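Local coordinates for protein amidohydrolase (Pseudomonas aeruginosa, PDB 2I5G) that probably hydrolyses dipeptides as a metal-dependent enzyme of the membrane dipeptidase (M19) family, built on a TIM barrel, at residues Y90-A95 / G114-C119; E132-L137 / G161-E166; C155-V160 / K174-S179; E167-S172 / K199-H204; H180-G185 / G209-A214. The protein carries 2 engineered substitutions. All coordinates share one frame; numbering follows the deposited sequence.

Interaction 1 (Y90-A95 / G114-C119); sequences YGFQNA and GIVQMC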
# COMPACT_ATOMS: atom_id res chain seq x y z
N TYR A 90 -17.73 -1.01 16.48
CA TYR A 90 -16.50 -0.45 15.94
C TYR A 90 -16.27 -0.74 14.47
O TYR A 90 -16.38 -1.90 14.04
CB TYR A 90 -15.28 -0.96 16.71
CG TYR A 90 -15.20 -0.45 18.13
CD1 TYR A 90 -15.87 0.71 18.51
CD2 TYR A 90 -14.40 -1.10 19.07
CE1 TYR A 90 -15.74 1.22 19.79
CE2 TYR A 90 -14.27 -0.60 20.36
CZ TYR A 90 -14.94 0.56 20.71
OH TYR A 90 -14.79 1.06 21.98
N GLY A 91 -15.91 0.30 13.72
CA GLY A 91 -15.64 0.14 12.31
C GLY A 91 -14.39 0.87 11.82
O GLY A 91 -13.95 1.85 12.42
N PHE A 92 -13.82 0.36 10.73
CA PHE A 92 -12.64 0.97 10.12
C PHE A 92 -13.07 1.44 8.74
O PHE A 92 -13.81 0.75 8.04
CB PHE A 92 -11.51 -0.04 9.89
CG PHE A 92 -10.89 -0.58 11.14
CD1 PHE A 92 -11.29 -0.14 12.39
CD2 PHE A 92 -9.86 -1.51 11.05
CE1 PHE A 92 -10.68 -0.63 13.54
CE2 PHE A 92 -9.24 -2.00 12.19
CZ PHE A 92 -9.65 -1.56 13.44
N GLN A 93 -12.61 2.61 8.33
CA GLN A 93 -12.94 3.08 7.00
C GLN A 93 -11.73 2.86 6.10
O GLN A 93 -11.62 3.44 5.02
CB GLN A 93 -13.36 4.54 7.03
CG GLN A 93 -14.79 4.73 7.50
CD GLN A 93 -15.46 5.95 6.89
OE1 GLN A 93 -15.54 6.08 5.66
NE2 GLN A 93 -15.95 6.85 7.74
N ASN A 94 -10.82 2.00 6.55
CA ASN A 94 -9.62 1.70 5.79
C ASN A 94 -9.03 0.37 6.27
O ASN A 94 -8.99 0.10 7.47
CB ASN A 94 -8.58 2.80 5.98
CG ASN A 94 -7.54 2.82 4.88
OD1 ASN A 94 -7.26 1.80 4.25
ND2 ASN A 94 -6.94 3.98 4.65
N ALA A 95 -8.58 -0.45 5.33
CA ALA A 95 -7.97 -1.73 5.68
C ALA A 95 -6.51 -1.52 6.06
O ALA A 95 -5.83 -2.45 6.49
CB ALA A 95 -8.07 -2.68 4.50
N GLY A 114 -16.15 -4.87 13.80
CA GLY A 114 -17.03 -5.72 13.01
C GLY A 114 -17.26 -5.33 11.56
O GLY A 114 -17.86 -6.09 10.81
N ILE A 115 -16.79 -4.16 11.17
CA ILE A 115 -16.94 -3.71 9.79
C ILE A 115 -15.67 -3.00 9.35
O ILE A 115 -15.14 -2.15 10.06
CB ILE A 115 -18.15 -2.75 9.65
CG1 ILE A 115 -19.42 -3.43 10.18
CG2 ILE A 115 -18.35 -2.38 8.18
CD1 ILE A 115 -20.69 -2.62 9.99
N VAL A 116 -15.18 -3.35 8.17
CA VAL A 116 -13.97 -2.72 7.67
C VAL A 116 -14.08 -2.35 6.21
O VAL A 116 -14.41 -3.18 5.38
CB VAL A 116 -12.75 -3.65 7.85
CG1 VAL A 116 -11.51 -3.00 7.28
CG2 VAL A 116 -12.55 -3.95 9.33
N GLN A 117 -13.81 -1.09 5.91
CA GLN A 117 -13.84 -0.61 4.54
C GLN A 117 -12.52 -1.06 3.93
O GLN A 117 -11.47 -0.97 4.58
CB GLN A 117 -13.96 0.92 4.51
CG GLN A 117 -14.27 1.48 3.15
CD GLN A 117 -14.63 2.95 3.18
OE1 GLN A 117 -15.58 3.38 2.52
NE2 GLN A 117 -13.88 3.74 3.95
N MSE A 118 -12.56 -1.54 2.69
CA MSE A 118 -11.35 -2.02 2.02
C MSE A 118 -10.30 -0.95 1.78
O MSE A 118 -9.12 -1.17 2.04
CB MSE A 118 -11.72 -2.69 0.70
CG MSE A 118 -11.35 -4.16 0.62
SE MSE A 118 -11.90 -5.12 2.21
CE MSE A 118 -13.76 -4.63 2.16
N CYS A 119 -10.73 0.20 1.28
CA CYS A 119 -9.79 1.27 1.00
C CYS A 119 -10.41 2.61 1.34
O CYS A 119 -11.60 2.68 1.67
CB CYS A 119 -9.43 1.26 -0.49
SG CYS A 119 -8.90 -0.35 -1.13

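Interaction 2 (E132-L137 / G161-E166); sequences ERDGGL and GSKTSE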
# COMPACT_ATOMS: atom_id res chain seq x y z
N GLU A 132 -8.95 8.05 -7.51
CA GLU A 132 -7.75 7.87 -8.31
C GLU A 132 -7.90 6.66 -9.23
O GLU A 132 -8.77 5.82 -9.02
CB GLU A 132 -6.57 7.66 -7.36
CG GLU A 132 -5.22 7.46 -7.99
CD GLU A 132 -4.12 7.25 -6.95
OE1 GLU A 132 -2.94 7.47 -7.29
OE2 GLU A 132 -4.43 6.87 -5.80
N ARG A 133 -7.05 6.59 -10.25
CA ARG A 133 -7.05 5.48 -11.19
C ARG A 133 -7.12 4.21 -10.34
O ARG A 133 -6.28 3.99 -9.47
CB ARG A 133 -5.76 5.50 -12.01
CG ARG A 133 -5.65 4.43 -13.08
CD ARG A 133 -4.18 4.05 -13.30
NE ARG A 133 -3.35 5.20 -13.66
CZ ARG A 133 -2.02 5.24 -13.53
NH1 ARG A 133 -1.36 4.19 -13.06
NH2 ARG A 133 -1.35 6.33 -13.87
N ASP A 134 -8.13 3.38 -10.58
CA ASP A 134 -8.34 2.15 -9.80
C ASP A 134 -7.65 0.94 -10.42
O ASP A 134 -8.02 0.50 -11.50
CB ASP A 134 -9.85 1.92 -9.66
CG ASP A 134 -10.20 0.73 -8.78
OD1 ASP A 134 -11.35 0.68 -8.28
OD2 ASP A 134 -9.35 -0.16 -8.60
N GLY A 135 -6.65 0.40 -9.73
CA GLY A 135 -5.92 -0.75 -10.24
C GLY A 135 -6.54 -2.12 -10.00
O GLY A 135 -6.05 -3.12 -10.52
N GLY A 136 -7.62 -2.17 -9.23
CA GLY A 136 -8.27 -3.44 -8.96
C GLY A 136 -7.81 -4.02 -7.64
O GLY A 136 -6.93 -3.45 -6.97
N LEU A 137 -8.41 -5.14 -7.25
CA LEU A 137 -8.07 -5.82 -6.01
C LEU A 137 -6.70 -6.49 -6.16
O LEU A 137 -6.49 -7.28 -7.09
CB LEU A 137 -9.14 -6.86 -5.69
CG LEU A 137 -8.97 -7.63 -4.38
CD1 LEU A 137 -8.91 -6.65 -3.21
CD2 LEU A 137 -10.12 -8.60 -4.21
N GLY A 161 -12.91 2.27 -5.06
CA GLY A 161 -13.17 2.50 -6.47
C GLY A 161 -13.98 1.37 -7.08
O GLY A 161 -14.17 0.33 -6.45
N SER A 162 -14.45 1.57 -8.31
CA SER A 162 -15.28 0.58 -9.00
C SER A 162 -14.58 -0.74 -9.36
O SER A 162 -15.15 -1.80 -9.15
CB SER A 162 -15.89 1.20 -10.25
OG SER A 162 -14.88 1.63 -11.13
N LYS A 163 -13.37 -0.66 -9.92
CA LYS A 163 -12.64 -1.86 -10.28
C LYS A 163 -12.42 -2.77 -9.08
O LYS A 163 -12.77 -3.95 -9.12
CB LYS A 163 -11.27 -1.51 -10.89
CG LYS A 163 -11.26 -1.37 -12.40
CD LYS A 163 -11.94 -0.09 -12.87
CE LYS A 163 -11.04 1.13 -12.69
NZ LYS A 163 -9.81 1.07 -13.53
N THR A 164 -11.84 -2.24 -8.01
CA THR A 164 -11.60 -3.08 -6.86
C THR A 164 -12.90 -3.44 -6.15
O THR A 164 -13.02 -4.51 -5.55
CB THR A 164 -10.57 -2.44 -5.88
OG1 THR A 164 -10.98 -2.66 -4.53
CG2 THR A 164 -10.40 -0.97 -6.14
N SER A 165 -13.89 -2.55 -6.23
CA SER A 165 -15.16 -2.84 -5.59
C SER A 165 -15.81 -4.08 -6.18
O SER A 165 -16.27 -4.95 -5.45
CB SER A 165 -16.12 -1.66 -5.71
OG SER A 165 -15.87 -0.69 -4.71
N GLU A 166 -15.82 -4.17 -7.51
CA GLU A 166 -16.44 -5.32 -8.16
C GLU A 166 -15.74 -6.63 -7.84
O GLU A 166 -16.39 -7.66 -7.64
CB GLU A 166 -16.47 -5.14 -9.68
CG GLU A 166 -17.20 -6.28 -10.37
CD GLU A 166 -17.23 -6.14 -11.88
OE1 GLU A 166 -17.69 -5.09 -12.37
OE2 GLU A 166 -16.80 -7.10 -12.57

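Interaction 3 (C155-V160 / K174-S179); sequences CDLSHV and KPVCYS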
# COMPACT_ATOMS: atom_id res chain seq x y z
N CYS A 155 -17.14 -6.65 4.83
CA CYS A 155 -16.41 -5.83 3.86
C CYS A 155 -17.24 -4.63 3.45
O CYS A 155 -18.40 -4.77 3.03
CB CYS A 155 -16.08 -6.66 2.61
SG CYS A 155 -14.99 -8.08 2.89
N ASP A 156 -16.65 -3.44 3.57
CA ASP A 156 -17.33 -2.20 3.22
C ASP A 156 -16.62 -1.61 2.00
O ASP A 156 -15.39 -1.71 1.88
CB ASP A 156 -17.28 -1.23 4.41
CG ASP A 156 -18.02 0.07 4.14
OD1 ASP A 156 -19.12 0.03 3.55
OD2 ASP A 156 -17.51 1.14 4.54
N LEU A 157 -17.39 -1.00 1.09
CA LEU A 157 -16.83 -0.45 -0.13
C LEU A 157 -17.28 0.95 -0.51
O LEU A 157 -17.07 1.38 -1.64
CB LEU A 157 -17.16 -1.39 -1.30
CG LEU A 157 -16.73 -2.85 -1.15
CD1 LEU A 157 -17.46 -3.67 -2.19
CD2 LEU A 157 -15.22 -2.99 -1.30
N SER A 158 -17.88 1.68 0.43
CA SER A 158 -18.33 3.04 0.14
C SER A 158 -17.28 3.94 -0.52
O SER A 158 -17.57 4.64 -1.49
CB SER A 158 -18.85 3.72 1.41
OG SER A 158 -20.03 3.09 1.88
N HIS A 159 -16.06 3.91 0.01
CA HIS A 159 -14.97 4.75 -0.50
C HIS A 159 -14.03 4.03 -1.48
O HIS A 159 -13.04 4.61 -1.94
CB HIS A 159 -14.17 5.33 0.68
CG HIS A 159 -14.96 6.28 1.54
ND1 HIS A 159 -14.98 7.64 1.32
CD2 HIS A 159 -15.75 6.06 2.62
CE1 HIS A 159 -15.74 8.22 2.23
NE2 HIS A 159 -16.22 7.28 3.03
N VAL A 160 -14.33 2.77 -1.79
CA VAL A 160 -13.49 2.01 -2.71
C VAL A 160 -13.90 2.27 -4.17
O VAL A 160 -15.08 2.47 -4.47
CB VAL A 160 -13.57 0.49 -2.42
CG1 VAL A 160 -12.63 -0.27 -3.36
CG2 VAL A 160 -13.19 0.21 -0.98
N LYS A 174 -19.46 -13.82 1.75
CA LYS A 174 -20.42 -13.22 2.67
C LYS A 174 -20.77 -11.86 2.10
O LYS A 174 -19.92 -11.18 1.52
CB LYS A 174 -19.80 -13.06 4.06
CG LYS A 174 -19.67 -14.35 4.85
CD LYS A 174 -21.04 -14.92 5.21
CE LYS A 174 -20.90 -15.98 6.28
NZ LYS A 174 -22.21 -16.51 6.77
N PRO A 175 -22.03 -11.44 2.27
CA PRO A 175 -22.48 -10.14 1.76
C PRO A 175 -21.53 -9.00 2.12
O PRO A 175 -20.96 -8.98 3.21
CB PRO A 175 -23.84 -9.98 2.43
CG PRO A 175 -24.32 -11.38 2.56
CD PRO A 175 -23.09 -12.10 3.05
N VAL A 176 -21.33 -8.08 1.18
CA VAL A 176 -20.49 -6.92 1.43
C VAL A 176 -21.44 -5.72 1.40
O VAL A 176 -22.64 -5.87 1.16
CB VAL A 176 -19.40 -6.75 0.36
CG1 VAL A 176 -18.46 -7.96 0.40
CG2 VAL A 176 -20.03 -6.60 -1.00
N CYS A 177 -20.92 -4.52 1.64
CA CYS A 177 -21.82 -3.37 1.67
C CYS A 177 -21.19 -2.05 1.30
O CYS A 177 -19.96 -1.91 1.23
CB CYS A 177 -22.41 -3.23 3.07
SG CYS A 177 -21.14 -2.77 4.32
N TYR A 178 -22.06 -1.08 1.06
CA TYR A 178 -21.68 0.30 0.78
C TYR A 178 -22.38 0.98 1.96
O TYR A 178 -23.45 1.57 1.81
CB TYR A 178 -22.29 0.83 -0.52
CG TYR A 178 -21.66 0.33 -1.80
CD1 TYR A 178 -20.27 0.26 -1.94
CD2 TYR A 178 -22.45 -0.03 -2.89
CE1 TYR A 178 -19.69 -0.16 -3.13
CE2 TYR A 178 -21.88 -0.45 -4.08
CZ TYR A 178 -20.50 -0.52 -4.20
OH TYR A 178 -19.93 -0.93 -5.38
N SER A 179 -21.78 0.85 3.15
CA SER A 179 -22.33 1.41 4.38
C SER A 179 -22.91 2.81 4.23
O SER A 179 -23.92 3.13 4.85
CB SER A 179 -21.27 1.42 5.48
OG SER A 179 -20.18 2.27 5.16
O HOH W 1 -18.14 -9.19 4.22

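Interaction 4 (E167-S172 / K199-H204); sequences EVILES and KFIADH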
# COMPACT_ATOMS: atom_id res chain seq x y z
N GLU A 167 -14.41 -6.62 -7.79
CA GLU A 167 -13.65 -7.83 -7.49
C GLU A 167 -13.98 -8.31 -6.08
O GLU A 167 -14.12 -9.50 -5.84
CB GLU A 167 -12.15 -7.56 -7.63
CG GLU A 167 -11.71 -7.39 -9.08
CD GLU A 167 -10.29 -6.88 -9.22
OE1 GLU A 167 -9.37 -7.50 -8.67
OE2 GLU A 167 -10.10 -5.85 -9.90
N VAL A 168 -14.11 -7.37 -5.15
CA VAL A 168 -14.43 -7.71 -3.77
C VAL A 168 -15.82 -8.36 -3.67
O VAL A 168 -16.01 -9.32 -2.92
CB VAL A 168 -14.37 -6.44 -2.86
CG1 VAL A 168 -14.87 -6.77 -1.45
CG2 VAL A 168 -12.95 -5.93 -2.80
N ILE A 169 -16.79 -7.84 -4.42
CA ILE A 169 -18.13 -8.41 -4.37
C ILE A 169 -18.12 -9.85 -4.89
O ILE A 169 -18.82 -10.72 -4.37
CB ILE A 169 -19.13 -7.60 -5.23
CG1 ILE A 169 -19.22 -6.16 -4.70
CG2 ILE A 169 -20.50 -8.27 -5.21
CD1 ILE A 169 -20.06 -5.24 -5.55
N LEU A 170 -17.30 -10.09 -5.91
CA LEU A 170 -17.18 -11.40 -6.54
C LEU A 170 -16.33 -12.38 -5.73
O LEU A 170 -16.46 -13.59 -5.89
CB LEU A 170 -16.58 -11.22 -7.93
CG LEU A 170 -17.44 -11.35 -9.20
CD1 LEU A 170 -18.89 -11.00 -8.94
CD2 LEU A 170 -16.84 -10.46 -10.27
N GLU A 171 -15.47 -11.86 -4.86
CA GLU A 171 -14.57 -12.68 -4.06
C GLU A 171 -15.10 -13.10 -2.68
O GLU A 171 -14.85 -14.22 -2.24
CB GLU A 171 -13.23 -11.95 -3.91
CG GLU A 171 -12.29 -12.45 -2.81
CD GLU A 171 -11.57 -13.74 -3.18
OE1 GLU A 171 -10.99 -13.82 -4.28
OE2 GLU A 171 -11.58 -14.67 -2.34
N SER A 172 -15.82 -12.21 -2.01
CA SER A 172 -16.33 -12.55 -0.68
C SER A 172 -17.45 -13.57 -0.74
O SER A 172 -18.26 -13.55 -1.67
CB SER A 172 -16.84 -11.30 0.04
OG SER A 172 -18.08 -10.90 -0.49
N LYS A 199 -27.23 -2.17 -8.70
CA LYS A 199 -27.96 -3.38 -9.06
C LYS A 199 -27.06 -4.59 -8.95
O LYS A 199 -27.51 -5.67 -8.56
CB LYS A 199 -28.50 -3.25 -10.49
CG LYS A 199 -29.14 -4.53 -11.03
CD LYS A 199 -29.79 -4.31 -12.40
CE LYS A 199 -29.89 -5.60 -13.20
NZ LYS A 199 -30.65 -6.67 -12.50
N PHE A 200 -25.78 -4.39 -9.26
CA PHE A 200 -24.79 -5.46 -9.20
C PHE A 200 -24.51 -5.92 -7.77
O PHE A 200 -24.31 -7.12 -7.54
CB PHE A 200 -23.49 -4.99 -9.86
CG PHE A 200 -22.46 -6.08 -10.02
CD1 PHE A 200 -22.43 -6.87 -11.16
CD2 PHE A 200 -21.51 -6.32 -9.02
CE1 PHE A 200 -21.48 -7.88 -11.30
CE2 PHE A 200 -20.56 -7.32 -9.15
CZ PHE A 200 -20.54 -8.11 -10.30
N ILE A 201 -24.47 -5.00 -6.82
CA ILE A 201 -24.18 -5.40 -5.45
C ILE A 201 -25.38 -6.05 -4.78
O ILE A 201 -25.23 -6.90 -3.91
CB ILE A 201 -23.69 -4.23 -4.57
CG1 ILE A 201 -23.22 -4.76 -3.22
CG2 ILE A 201 -24.81 -3.20 -4.38
CD1 ILE A 201 -22.74 -3.69 -2.26
N ALA A 202 -26.58 -5.65 -5.18
CA ALA A 202 -27.78 -6.24 -4.60
C ALA A 202 -27.98 -7.65 -5.18
O ALA A 202 -28.35 -8.58 -4.45
CB ALA A 202 -28.99 -5.37 -4.90
N ASP A 203 -27.72 -7.81 -6.47
CA ASP A 203 -27.89 -9.11 -7.11
C ASP A 203 -27.00 -10.16 -6.46
O ASP A 203 -27.36 -11.34 -6.40
CB ASP A 203 -27.58 -9.03 -8.61
CG ASP A 203 -28.74 -8.47 -9.41
OD1 ASP A 203 -29.89 -8.85 -9.12
OD2 ASP A 203 -28.50 -7.66 -10.32
N HIS A 204 -25.84 -9.73 -5.98
CA HIS A 204 -24.90 -10.63 -5.32
C HIS A 204 -25.12 -10.69 -3.81
O HIS A 204 -24.18 -10.91 -3.05
CB HIS A 204 -23.46 -10.23 -5.65
CG HIS A 204 -23.08 -10.44 -7.08
ND1 HIS A 204 -23.50 -9.61 -8.10
CD2 HIS A 204 -22.37 -11.43 -7.67
CE1 HIS A 204 -23.07 -10.08 -9.25
NE2 HIS A 204 -22.38 -11.19 -9.03

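Interaction 5 (H180-G185 / G209-A214); sequences HCLPSG and GVTMFA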
# COMPACT_ATOMS: atom_id res chain seq x y z
N HIS A 180 -22.27 3.64 3.41
CA HIS A 180 -22.75 5.00 3.21
C HIS A 180 -22.42 5.58 1.84
O HIS A 180 -21.27 5.94 1.56
CB HIS A 180 -22.20 5.92 4.32
CG HIS A 180 -20.70 6.00 4.37
ND1 HIS A 180 -19.90 4.92 4.70
CD2 HIS A 180 -19.86 7.04 4.15
CE1 HIS A 180 -18.63 5.30 4.68
NE2 HIS A 180 -18.58 6.57 4.35
N CYS A 181 -23.42 5.69 0.98
CA CYS A 181 -23.21 6.23 -0.36
C CYS A 181 -24.50 6.79 -0.95
O CYS A 181 -25.58 6.65 -0.37
CB CYS A 181 -22.66 5.16 -1.29
SG CYS A 181 -23.87 3.87 -1.59
N LEU A 182 -24.38 7.42 -2.11
CA LEU A 182 -25.53 8.00 -2.78
C LEU A 182 -25.49 7.67 -4.26
O LEU A 182 -24.43 7.42 -4.82
CB LEU A 182 -25.53 9.51 -2.58
CG LEU A 182 -26.00 9.95 -1.19
CD1 LEU A 182 -25.84 11.45 -1.02
CD2 LEU A 182 -27.45 9.53 -1.01
N PRO A 183 -26.66 7.67 -4.92
CA PRO A 183 -26.78 7.36 -6.35
C PRO A 183 -26.22 8.44 -7.26
O PRO A 183 -26.54 9.62 -7.12
CB PRO A 183 -28.28 7.19 -6.52
CG PRO A 183 -28.81 8.25 -5.61
CD PRO A 183 -27.97 8.06 -4.36
N SER A 184 -25.36 8.04 -8.20
CA SER A 184 -24.79 8.99 -9.14
C SER A 184 -25.84 9.34 -10.19
O SER A 184 -25.62 10.20 -11.04
CB SER A 184 -23.54 8.39 -9.79
OG SER A 184 -23.83 7.14 -10.38
N GLY A 185 -26.98 8.67 -10.11
CA GLY A 185 -28.07 8.94 -11.04
C GLY A 185 -28.79 10.21 -10.62
O GLY A 185 -29.75 10.64 -11.25
N GLY A 209 -26.29 1.04 2.38
CA GLY A 209 -26.75 2.04 3.32
C GLY A 209 -26.68 3.40 2.64
O GLY A 209 -25.60 3.83 2.21
N VAL A 210 -27.82 4.08 2.50
CA VAL A 210 -27.86 5.38 1.85
C VAL A 210 -27.44 6.47 2.82
O VAL A 210 -27.88 6.50 3.97
CB VAL A 210 -29.27 5.70 1.33
CG1 VAL A 210 -29.25 6.97 0.52
CG2 VAL A 210 -29.79 4.55 0.50
N THR A 211 -26.56 7.36 2.35
CA THR A 211 -26.05 8.45 3.17
C THR A 211 -26.72 9.78 2.84
O THR A 211 -27.52 9.87 1.90
CB THR A 211 -24.53 8.61 2.99
OG1 THR A 211 -24.02 9.53 3.96
CG2 THR A 211 -24.21 9.14 1.59
N MSE A 212 -26.38 10.82 3.60
CA MSE A 212 -26.96 12.15 3.40
C MSE A 212 -25.92 13.28 3.35
O MSE A 212 -26.25 14.44 3.58
CB MSE A 212 -27.95 12.45 4.53
CG MSE A 212 -27.34 12.32 5.91
SE MSE A 212 -28.48 12.96 7.32
CE MSE A 212 -29.28 11.29 7.85
N PHE A 213 -24.67 12.94 3.05
CA PHE A 213 -23.63 13.95 2.99
C PHE A 213 -23.90 15.01 1.93
O PHE A 213 -23.95 14.71 0.74
CB PHE A 213 -22.27 13.30 2.73
CG PHE A 213 -21.13 14.10 3.24
CD1 PHE A 213 -20.99 14.35 4.60
CD2 PHE A 213 -20.19 14.63 2.37
CE1 PHE A 213 -19.94 15.11 5.09
CE2 PHE A 213 -19.12 15.39 2.84
CZ PHE A 213 -18.99 15.63 4.20
N ALA A 214 -24.06 16.25 2.39
CA ALA A 214 -24.36 17.39 1.51
C ALA A 214 -23.67 17.35 0.15
O ALA A 214 -24.34 17.30 -0.89
CB ALA A 214 -24.03 18.69 2.24

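Interaction 1 (Y90-A95 / G114-C119)
Q117 reaches across to Q93 with its side-chain amide: NE2 donates to Q93 O at 2.5 Å, a length uncertain at this resolution. The approach is from the flank, with a C=O...donor angle of 110°, and the carbonyl oxygen lies close to the amide plane of Q117. A second, weak bond runs from NE2 to Q93 OE1 at 3.3 Å, the two amide planes standing 52° apart. CG of Q117 is anti to its own nitrogen (chi1 -168°) and the chain continues extended, which carries NE2 over the backbone of Q93. One residue earlier on each strand, F92 and V116 run alongside each other, F92 CB meeting V116 CG1 at 3.9 Å.

Backbone pairing of the strands sets this register. G114 N bonds to Y90 O at 3.0 Å, F92 N to I115 O at 2.9 Å and Q117 N to F92 O at 2.8 Å, the pattern of parallel strands in a beta-alpha-beta unit whose crossover is helix 103-110. Further out, Q117 OE1 accepts from H159 N, and T40 OG1 bonds to Q93 NE2. With both its amide atoms engaged, Q117 is held against rotation, so a buried polar group links the ends of neighbouring barrel strands.

Interaction 2 (E132-L137 / G161-E166)
D134 and K163 lie alongside, running oppositely, with the lysine folded back. Every torsion of its chain beyond CB is folded, chi2 73° to chi4 64°, curling it until NZ reaches D134 O at 2.8 Å, in the carbonyl plane and on a lone pair. K163 CE lies 3.3 Å from D134 CB, while NZ stays 5.1 Å from D134 OD2; the lysine therefore grips the backbone and not the carboxylate.

D134 itself swings CG opposite its amide N (chi1 -176°), which sends the carboxylate to the first turn of the helix that follows the N-cap residue G161. T164 N donates to D134 OD1 at 3.0 Å, and G136 N to D134 OD2 at 2.7 Å, the latter closing an Asx turn. Both oxygens sit too near T164 CG2 in the model, so their exact places are doubtful. A carboxylate here would probably be stabilised by the helix N terminus. T164 CB packs on G136 C at 3.6 Å.

The contact ties the loop between strand 113-117 and helix 139-151 to the start of helix 162-171, which also meets helix 195-203 through S162 on E197 and E166 on F200, while R133 makes a salt bridge with E167 of the second subunit.

Interaction 3 (C155-V160 / K174-S179)
The ring of Y178 meets L157 and S158 with its edge: L157 C and S158 N lie near the ring plane, with Y178 CD1 3.4 Å from L157 C. L157 CB comes to Y178 CE1 at 3.4 Å from an oblique direction. The other flat group, the carboxylate of D156, is approached end-on. S179 N donates to D156 OD1 at 2.8 Å, nearly in line with that oxygen's bond to CG, and S179 OG stands near both carboxylate oxygens with weak bonds whose sharing is not settled. A chi1 of -177° extends D156 away from its N, and this turns the carboxylate to where the chain bends its corner at S179. S158 OG, close by, finds its polar partner in H180 N.

Between these groups the backbones form a single bridge of D156 with C177. C177 N donates to C155 O at 2.9 Å, and L157 N to C177 O at 2.7 Å. Apolar contacts flank it, C155 CB touching V176 CG1 at 3.5 Å. A water accepts from C155 N and donates to P175 O, extending the link past the bridge.

Strand 154-156 pairs on its other side with strand 113-117, and the 177-181 strand pairs with 207-210, so this bridge carries the curved barrel wall on from one to the other; helix 162-171 covers it through V168 and I169 on L157.

Interaction 4 (E167-S172 / K199-H204)
I169 is the dense centre of this contact, wedged among F200 and I201 of the opposite helix and H204 just past its end. CD1 does most of the work: it lies 3.9 Å from I201 CB and meets F200 CD2 at the ring edge, close to the ring plane. The other branch, CG2, anti to the backbone nitrogen, heads for H204 and touches its CB at 3.6 Å. These are apolar contacts, and no hydrogen bond crosses between the segments.

The short helical segments run nearly parallel, 12° apart, with axes 10.5 Å from each other at closest approach. Such spacing suits successive outer helices of a TIM barrel, each followed by a strand of the wall; I169 also reaches inward to L157 and V176, which flank the wall strands.

Toward solvent the contact narrows to one methyl: L170, exposed and touching a crystal neighbour, offers CD1, which reaches F200 CZ at 3.6 Å and H204 NE2 at 3.5 Å. The two rings on which it rests are organised within their own segment: H204 ND1 donates to F200 O at 2.7 Å, nearly straight at 155°, and H204 CE1 sits over one face of the F200 ring, displaced toward its rim.

Interaction 5 (H180-G185 / G209-A214)
C181 pairs with V210 in one parallel bridge, and two backbone bonds define it. C181 N donates to G209 O at 3.1 Å, with the donor nearly in line with the carbonyl, while T211 N donates to C181 O at 3.0 Å. In the second bond the donor stands 37° out of the carbonyl plane and so does not use a lone pair. Both oxygens also receive CA-H contacts: H180 CA lies 3.2 Å from G209 O, and V210 CA 3.4 Å from C181 O.

The bridge belongs to the beta-alpha-beta unit of strand 177-181, helix 195-203 and strand 207-210, and it lies at the C-terminal ends of those strands in the barrel, where the chains pass into loops. Beyond the bridge the chains part: the direction from H180 to L182, leaving the corner at H180, is 71° from that of G209 to F213.

T211 splits its branches by polarity. OG1, trans to N (chi1 -170°), is satisfied by T248 O, leaving CG2 to press against L182 CG at 3.4 Å, the two side chains set crosswise. L182 CD2 also packs on V210 CG1 at 3.5 Å. H180 meets T211 through carbon, CB lying 3.8 Å from T211 CB, and its polar atoms find partners outside the two segments: NE2 with H159 NE2, the backbone N with S158 OG and the backbone O with R191 NH2. The carbonyl of V210 accepts from Y228 OH on helix 225-239.

Overall arrangement
From the N terminus, interaction 1 closes first, joining strands 86-92 and 113-117 around helix 103-110. Interactions 2 and 3 then cross: the 132-137 loop folds onto the start of helix 162-171, while the chain loop closed between 155-160 and 174-179 contains that helix. Interaction 4 crosses interaction 3 in turn, as 167-172 lies inside that loop and its partner 199-204 beyond. Interaction 5 follows interaction 3 but crosses interaction 4, closing a loop around helix 195-203. Interactions 1, 3 and 5 lie along the barrel wall, the pairing of 113-117 and 154-156 between the first two, and touch through Q117 with H159 and H159 with H180; interactions 2 and 4 tie outer helices and a loop around it.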